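Spermidine synthase (Corynebacterium glutamicum ATCC 13032, PDB 3GJY) probably transfers an aminopropyl group from decarboxylated S-adenosylmethionine to putrescine, making spermidine in polyamine biosynthesis. Local coordinates at residues Gly29-Ile34 against Glu120-Leu125; Pro54-Val59 against Ala100-Arg105; Ile93-Gly98 against Val162-Val167. One frame throughout, in Å; residues are numbered along the deposited sequence. Where two conformers were deposited one is given.

Contact 1 of 3, residues Gly29-Ile34 against Glu120-Leu125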
# COMPACT_ATOMS: atom_id res chain seq x y z
N GLY A 29 -10.95 4.17 -19.01
CA GLY A 29 -11.33 3.30 -17.93
C GLY A 29 -12.75 3.58 -17.50
O GLY A 29 -13.43 4.52 -17.99
N GLU A 30 -13.21 2.83 -16.52
CA GLU A 30 -14.53 3.06 -15.99
C GLU A 30 -14.57 4.32 -15.12
O GLU A 30 -15.58 5.03 -15.10
CB GLU A 30 -14.95 1.84 -15.18
CG GLU A 30 -16.35 1.90 -14.69
CD GLU A 30 -16.75 0.67 -13.87
OE1 GLU A 30 -15.88 -0.15 -13.43
OE2 GLU A 30 -17.97 0.53 -13.64
N TYR A 31 -13.47 4.59 -14.40
CA TYR A 31 -13.36 5.72 -13.46
C TYR A 31 -12.18 6.65 -13.79
O TYR A 31 -12.02 7.69 -13.15
CB TYR A 31 -13.17 5.25 -12.03
CG TYR A 31 -14.42 4.69 -11.39
CD1 TYR A 31 -15.27 5.52 -10.65
CD2 TYR A 31 -14.75 3.34 -11.52
CE1 TYR A 31 -16.41 5.00 -10.05
CE2 TYR A 31 -15.88 2.81 -10.95
CZ TYR A 31 -16.71 3.67 -10.20
OH TYR A 31 -17.82 3.17 -9.60
N SER A 32 -11.37 6.30 -14.78
CA SER A 32 -10.16 7.08 -15.06
C SER A 32 -9.73 6.93 -16.48
O SER A 32 -10.03 5.92 -17.12
CB SER A 32 -8.99 6.61 -14.19
OG SER A 32 -8.50 5.37 -14.68
N VAL A 33 -9.00 7.93 -16.99
CA VAL A 33 -8.29 7.74 -18.26
C VAL A 33 -6.94 7.12 -17.96
O VAL A 33 -6.21 7.56 -17.06
CB VAL A 33 -8.15 9.03 -19.11
CG1 VAL A 33 -9.53 9.63 -19.38
CG2 VAL A 33 -7.22 10.06 -18.48
N ILE A 34 -6.62 6.07 -18.70
CA ILE A 34 -5.40 5.29 -18.45
C ILE A 34 -4.43 5.50 -19.61
O ILE A 34 -4.80 5.23 -20.76
CB ILE A 34 -5.74 3.79 -18.34
CG1 ILE A 34 -6.79 3.55 -17.24
CG2 ILE A 34 -4.48 2.97 -18.06
CD1 ILE A 34 -7.62 2.29 -17.46
N GLU A 120 -9.96 -3.79 -6.84
CA GLU A 120 -9.80 -2.65 -7.76
C GLU A 120 -11.19 -2.12 -8.14
O GLU A 120 -12.05 -2.89 -8.59
CB GLU A 120 -9.05 -3.14 -9.02
CG GLU A 120 -9.08 -2.13 -10.18
CD GLU A 120 -8.58 -0.76 -9.76
OE1 GLU A 120 -7.59 -0.67 -8.98
OE2 GLU A 120 -9.16 0.23 -10.18
N LEU A 121 -11.36 -0.80 -8.06
CA LEU A 121 -12.61 -0.14 -8.40
C LEU A 121 -13.00 -0.23 -9.90
O LEU A 121 -14.18 -0.39 -10.25
CB LEU A 121 -12.48 1.34 -7.97
CG LEU A 121 -13.68 2.24 -8.23
CD1 LEU A 121 -14.87 1.82 -7.36
CD2 LEU A 121 -13.28 3.71 -8.03
N ASP A 122 -11.99 -0.13 -10.75
CA ASP A 122 -12.16 0.16 -12.16
C ASP A 122 -12.08 -1.13 -12.97
O ASP A 122 -11.01 -1.73 -13.08
CB ASP A 122 -11.11 1.20 -12.58
CG ASP A 122 -11.35 1.75 -13.97
OD1 ASP A 122 -11.70 0.97 -14.89
OD2 ASP A 122 -11.16 2.98 -14.14
N ALA A 123 -13.23 -1.57 -13.52
CA ALA A 123 -13.28 -2.84 -14.25
C ALA A 123 -12.29 -2.87 -15.44
O ALA A 123 -11.70 -3.92 -15.75
CB ALA A 123 -14.72 -3.11 -14.75
N GLU A 124 -12.09 -1.72 -16.08
CA GLU A 124 -11.23 -1.65 -17.24
C GLU A 124 -9.76 -1.70 -16.83
O GLU A 124 -8.95 -2.36 -17.48
CB GLU A 124 -11.53 -0.39 -18.09
CG GLU A 124 -10.64 -0.27 -19.34
CD GLU A 124 -10.88 -1.35 -20.40
OE1 GLU A 124 -11.72 -2.27 -20.21
OE2 GLU A 124 -10.18 -1.26 -21.43
N LEU A 125 -9.40 -1.02 -15.73
CA LEU A 125 -8.05 -1.17 -15.22
C LEU A 125 -7.78 -2.63 -14.83
O LEU A 125 -6.70 -3.16 -15.12
CB LEU A 125 -7.76 -0.25 -14.03
CG LEU A 125 -6.34 -0.31 -13.49
CD1 LEU A 125 -5.29 0.00 -14.60
CD2 LEU A 125 -6.23 0.73 -12.38
O HOH W 1 -9.84 4.29 -12.07

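Contact 2 of 3, residues Pro54-Val59 against Ala100-Arg105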
# COMPACT_ATOMS: atom_id res chain seq x y z
N PRO A 54 1.31 9.64 -13.02
CA PRO A 54 2.06 8.37 -13.06
C PRO A 54 1.66 7.48 -11.89
O PRO A 54 1.60 7.95 -10.75
CB PRO A 54 3.51 8.83 -12.90
CG PRO A 54 3.51 10.29 -13.38
CD PRO A 54 2.16 10.84 -13.01
N SER A 55 1.34 6.21 -12.16
CA SER A 55 0.77 5.38 -11.11
C SER A 55 1.48 4.05 -10.91
O SER A 55 1.48 3.53 -9.82
CB SER A 55 -0.72 5.18 -11.32
OG SER A 55 -1.35 6.43 -11.08
N SER A 56 2.01 3.46 -11.97
CA SER A 56 2.90 2.32 -11.79
C SER A 56 3.94 2.27 -12.91
O SER A 56 3.80 2.96 -13.93
CB SER A 56 2.14 1.00 -11.71
OG SER A 56 3.05 0.01 -11.29
N HIS A 57 5.00 1.49 -12.69
CA HIS A 57 5.99 1.24 -13.72
C HIS A 57 6.39 -0.21 -13.63
O HIS A 57 6.61 -0.70 -12.52
CB HIS A 57 7.20 2.17 -13.56
CG HIS A 57 8.21 1.96 -14.62
ND1 HIS A 57 9.14 0.94 -14.56
CD2 HIS A 57 8.40 2.58 -15.81
CE1 HIS A 57 9.85 0.94 -15.67
NE2 HIS A 57 9.44 1.94 -16.43
N ILE A 58 6.45 -0.88 -14.78
CA ILE A 58 6.82 -2.30 -14.81
C ILE A 58 7.85 -2.55 -15.90
O ILE A 58 7.94 -1.79 -16.89
CB ILE A 58 5.62 -3.22 -15.04
CG1 ILE A 58 4.91 -2.92 -16.37
CG2 ILE A 58 4.63 -3.08 -13.86
CD1 ILE A 58 3.70 -3.85 -16.67
N VAL A 59 8.65 -3.59 -15.70
CA VAL A 59 9.47 -4.13 -16.78
C VAL A 59 8.97 -5.55 -16.98
O VAL A 59 9.00 -6.37 -16.04
CB VAL A 59 10.96 -4.12 -16.39
CG1 VAL A 59 11.77 -4.78 -17.52
CG2 VAL A 59 11.46 -2.68 -16.10
N ALA A 100 -1.98 -0.98 -11.42
CA ALA A 100 -1.61 -2.03 -12.30
C ALA A 100 -1.43 -3.41 -11.65
O ALA A 100 -0.85 -4.27 -12.30
CB ALA A 100 -0.30 -1.63 -13.07
N CYS A 101 -1.85 -3.61 -10.39
CA CYS A 101 -1.51 -4.84 -9.65
C CYS A 101 -0.01 -5.08 -9.48
O CYS A 101 0.41 -6.21 -9.26
CB CYS A 101 -2.14 -6.07 -10.31
SG CYS A 101 -3.94 -6.06 -10.35
N THR A 102 0.79 -4.01 -9.57
CA THR A 102 2.24 -4.17 -9.54
C THR A 102 2.77 -4.65 -8.19
O THR A 102 3.67 -5.51 -8.15
CB THR A 102 2.88 -2.88 -9.99
OG1 THR A 102 2.39 -2.59 -11.32
CG2 THR A 102 4.45 -2.93 -9.93
N MSE A 103 2.27 -4.10 -7.08
CA MSE A 103 2.68 -4.59 -5.77
C MSE A 103 2.31 -6.08 -5.58
O MSE A 103 3.09 -6.87 -5.04
CB MSE A 103 2.02 -3.72 -4.68
CG MSE A 103 2.69 -3.74 -3.35
SE MSE A 103 4.26 -2.52 -3.13
CE MSE A 103 5.70 -3.72 -3.77
N ALA A 104 1.10 -6.46 -6.00
CA ALA A 104 0.66 -7.85 -5.94
C ALA A 104 1.60 -8.77 -6.73
O ALA A 104 1.99 -9.86 -6.27
CB ALA A 104 -0.81 -8.00 -6.39
N ARG A 105 1.94 -8.32 -7.93
CA ARG A 105 2.87 -9.02 -8.83
C ARG A 105 4.25 -9.20 -8.17
O ARG A 105 4.91 -10.25 -8.28
CB ARG A 105 2.95 -8.21 -10.12
CG ARG A 105 4.00 -8.65 -11.16
CD ARG A 105 3.86 -7.74 -12.37
NE ARG A 105 4.87 -7.93 -13.41
CZ ARG A 105 5.92 -7.14 -13.61
NH1 ARG A 105 6.19 -6.12 -12.78
NH2 ARG A 105 6.68 -7.37 -14.66
O HOH W 2 8.71 -4.70 -13.07

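Contact 3 of 3, residues Ile93-Gly98 against Val162-Val167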
# COMPACT_ATOMS: atom_id res chain seq x y z
N ILE A 93 -2.21 -12.03 1.12
CA ILE A 93 -2.07 -10.58 1.12
C ILE A 93 -3.26 -9.95 0.39
O ILE A 93 -3.50 -10.30 -0.78
CB ILE A 93 -0.75 -10.11 0.45
CG1 ILE A 93 0.47 -10.84 1.04
CG2 ILE A 93 -0.64 -8.55 0.56
CD1 ILE A 93 1.77 -10.44 0.37
N THR A 94 -3.97 -9.03 1.06
CA THR A 94 -5.05 -8.26 0.43
C THR A 94 -4.55 -6.89 0.10
O THR A 94 -3.99 -6.20 0.98
CB THR A 94 -6.26 -8.14 1.40
OG1 THR A 94 -6.78 -9.44 1.57
CG2 THR A 94 -7.37 -7.20 0.86
N HIS A 95 -4.75 -6.50 -1.16
CA HIS A 95 -4.35 -5.20 -1.67
C HIS A 95 -5.60 -4.38 -1.89
O HIS A 95 -6.41 -4.70 -2.78
CB HIS A 95 -3.59 -5.36 -3.00
CG HIS A 95 -2.36 -6.18 -2.88
ND1 HIS A 95 -1.10 -5.64 -2.87
CD2 HIS A 95 -2.21 -7.53 -2.82
CE1 HIS A 95 -0.21 -6.62 -2.78
NE2 HIS A 95 -0.86 -7.78 -2.73
N LEU A 96 -5.80 -3.39 -1.02
CA LEU A 96 -6.95 -2.48 -1.18
C LEU A 96 -6.50 -1.34 -2.09
O LEU A 96 -5.80 -0.41 -1.67
CB LEU A 96 -7.45 -1.98 0.18
CG LEU A 96 -7.94 -3.06 1.14
CD1 LEU A 96 -8.26 -2.46 2.49
CD2 LEU A 96 -9.11 -3.91 0.59
N GLY A 97 -6.83 -1.46 -3.37
CA GLY A 97 -6.18 -0.63 -4.41
C GLY A 97 -4.81 -1.12 -4.81
O GLY A 97 -4.16 -1.88 -4.09
N GLY A 98 -4.30 -0.63 -5.92
CA GLY A 98 -2.90 -0.90 -6.23
C GLY A 98 -2.68 -0.83 -7.71
O GLY A 98 -3.07 -1.77 -8.41
N VAL A 162 -1.83 -10.06 5.64
CA VAL A 162 -1.31 -8.72 5.40
C VAL A 162 -2.37 -7.98 4.62
O VAL A 162 -2.93 -8.54 3.69
CB VAL A 162 0.02 -8.77 4.54
CG1 VAL A 162 0.54 -7.37 4.34
CG2 VAL A 162 1.09 -9.67 5.19
N ILE A 163 -2.57 -6.72 4.96
CA ILE A 163 -3.38 -5.80 4.14
C ILE A 163 -2.48 -4.64 3.73
O ILE A 163 -1.85 -4.02 4.57
CB ILE A 163 -4.58 -5.25 4.96
CG1 ILE A 163 -5.57 -6.38 5.32
CG2 ILE A 163 -5.32 -4.10 4.25
CD1 ILE A 163 -6.50 -6.01 6.47
N ILE A 164 -2.45 -4.35 2.42
CA ILE A 164 -1.75 -3.21 1.86
C ILE A 164 -2.81 -2.27 1.30
O ILE A 164 -3.57 -2.65 0.41
CB ILE A 164 -0.75 -3.63 0.75
CG1 ILE A 164 0.27 -4.65 1.33
CG2 ILE A 164 -0.05 -2.39 0.17
CD1 ILE A 164 1.27 -5.19 0.39
N ARG A 165 -2.87 -1.04 1.82
CA ARG A 165 -3.82 -0.04 1.32
C ARG A 165 -3.05 0.91 0.41
O ARG A 165 -2.09 1.59 0.84
CB ARG A 165 -4.44 0.80 2.44
CG ARG A 165 -5.62 1.58 1.95
CD ARG A 165 -5.94 2.77 2.86
NE ARG A 165 -4.91 3.79 2.78
CZ ARG A 165 -4.74 4.73 3.70
NH1 ARG A 165 -5.51 4.77 4.78
NH2 ARG A 165 -3.76 5.61 3.56
N ASP A 166 -3.47 0.98 -0.85
CA ASP A 166 -2.86 1.90 -1.82
C ASP A 166 -3.94 2.35 -2.76
O ASP A 166 -4.01 1.95 -3.91
CB ASP A 166 -1.69 1.23 -2.56
CG ASP A 166 -0.91 2.19 -3.44
OD1 ASP A 166 -0.97 3.39 -3.17
OD2 ASP A 166 -0.26 1.73 -4.42
N VAL A 167 -4.82 3.18 -2.22
CA VAL A 167 -5.98 3.69 -2.94
C VAL A 167 -5.65 5.05 -3.58
O VAL A 167 -5.02 5.92 -2.93
CB VAL A 167 -7.27 3.71 -2.04
CG1 VAL A 167 -7.57 2.33 -1.52
CG2 VAL A 167 -7.17 4.65 -0.88

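Contact 1 of 3, residues Gly29-Ile34 against Glu120-Leu125
Asp122 reaches from the start of helix 123-132 into the turn Gly29-Ser32, and its side chain carries most of this contact. CG stands anti to the backbone N (chi1 -170°), which turns the carboxylate toward the amides of the turn and of its own helix. At the tip the two oxygens divide the work. OD1 accepts from Glu30 N at 2.9 Å, on the syn side and somewhat out of the carboxylate plane. The same OD1 takes Glu124 N nearly along the C-O axis, and Leu125 N from above the plane. Three amides thus grip one oxygen. The last two bonds make Asp122 the N-cap of helix 123-132. OD2 accepts from Tyr31 N at 2.8 Å, with the donor well above the plane. A water also donates to OD2 and lies 3.1 Å from Ser32 OG.

The cap joins two parts of the fold. The turn links strands 25-28 and 33-38 of the N-terminal antiparallel sheet. The helix follows strand 115-120 of the large mixed sheet, which has the strand order of an AdoMet-dependent methyltransferase-like fold.

Glu30 in turn accepts from the helix. Its CB lies 3.4 Å from Asp122 OD1. From there the extended chain brings OE1 to Ala123 N at 3.0 Å, nearly straight at 170°, and beside Ala123 CB. Glu30 OE1 and Asp122 OD1, both acidic, stand 4.6 Å apart, and the amides around them probably ease this. Beside them the Tyr31 ring lies against Leu121. Leu121 CD2 sits 3.6 Å from the ring centroid, over one face, in a CH-pi contact. Elsewhere Ile34 CD1 packs against Leu125 CB at 4.3 Å. Glu124 turns its carboxylate away to a salt bridge with Arg127.

Contact 2 of 3, residues Pro54-Val59 against Ala100-Arg105
Strand 54-59 passes the first turns of helix 102-110, and the backbones come nearest at Ser56 and Ala100, with CA atoms 6.3 Å apart. The strand is an outermost one of the N-terminal antiparallel sheet. The helix belongs to the Rossmann-like domain and follows its strand 92-96. The contact therefore joins the small N-terminal sheet to the AdoMet-dependent methyltransferase-like domain. A classic beta bulge puts Ser55 and Ser56 both opposite Ile48 of the neighbouring strand. The CB atoms of Ser56 and Ile58 point toward 100-105. Ala100 and Cys101 have positive phi just before the helix, and Cys101 holds the N-cap position.

Ser56 OG donates to Thr102 OG1 at 2.7 Å. OG is anti to the backbone N of Ser56 (chi1 -169°), and this carries the hydroxyl out from the strand to the threonine. Thr102 OG1 also makes a weak hydrogen bond with Gly99 O. Next to this pair the CB atoms of Ser56 and Ala100 meet at 3.8 Å. Met71 of helix 69-85 touches both Ser56 and Thr102.

Ile58 uses its CG2 branch. CG2 lies 3.4 Å from Thr102 OG1 and 3.6 Å from Arg105 NH1. The side chains of Ile58 and Arg105 cross at about a right angle. Arg105 is extended from CG to NE, and this length takes its guanidinium past Ile58 to the backbone of Val59. NH2 makes a salt bridge to Asp134. NH1 donates to a water at 2.9 Å, and that water accepts from Val59 N as well. Arg105 NH2 donates to Val59 O at 2.9 Å. The oxygen lies in the guanidinium plane, but the nitrogen stands above the carbonyl plane.

Contact 3 of 3, residues Ile93-Gly98 against Val162-Val167
Ile93-Leu96 and Val162-Arg165 are neighbouring parallel strands of the large mixed sheet, and their backbone amides and carbonyls pair in turn. Thr94 N donates to Val162 O at 2.9 Å. Ile164 N donates to Thr94 O, and Leu96 N to Ile164 O, each at 2.8 Å. Asp166 N then donates to Leu96 O, also at 2.8 Å, just beyond the strand. The backbone groups of Ile93 and His95 turn the other way and bond with strand 115-120. Strand 92-96 is thus paired on both edges.

Ile93, His95, Val162 and Ile164 share one face. There Ile164 CD1 reaches His95 CE1 at 3.8 Å and Ile93 CG2 at 3.9 Å. On the face of Thr94, Leu96, Ile163 and Arg165, Leu96 CD1 packs on Ile163 CG2 at 3.8 Å.

The buried polar side chains find partners outside the two segments. His95 NE2 bonds to Asn116 OD1. Thr94 OG1 bonds to Arg160 at the start of strand 160-165. Arg165 makes a salt bridge to Glu212 and a hydrogen bond to Asn199 O. Both Asp166 oxygens are used, OD1 by Asn199 ND2 and OD2 by Tyr70 OH.

Gly97 and Gly98 both take backbone angles open in practice to glycine, and Gly97 C lies 3.3 Å from Asp166 O. They follow the first strand of the Rossmann-like domain, as in the glycine-rich loop of AdoMet-dependent enzymes. The chemistry implies an interior whose named polar groups have partners, with the carboxyl ends of both strands probably beside the AdoMet-type pocket.

Contacts 2 and 3 touch. Ala104 N lies 3.5 Å from His95 CE1, so helix 102-110 covers the sheet face bearing His95 and Ile164. Their centres are 13 Å apart, and strand 92-96 leads through the loop Gly97-Cys101 into that helix. Contact 1 touches neither, though its nearest atoms come within about 5 Å of contact 2 and 4 Å of contact 3. Contacts 1 and 2 both tie the N-terminal antiparallel sheet to the larger domain, and along the chain contact 2 is nested within contact 1. Formic acid, probably from the crystallisation liquor, lies about 3 Å from the Leu125 side chain, 4 Å from Gly98 and 5 Å from Ala100; it may mark a pocket beside the glycine loop.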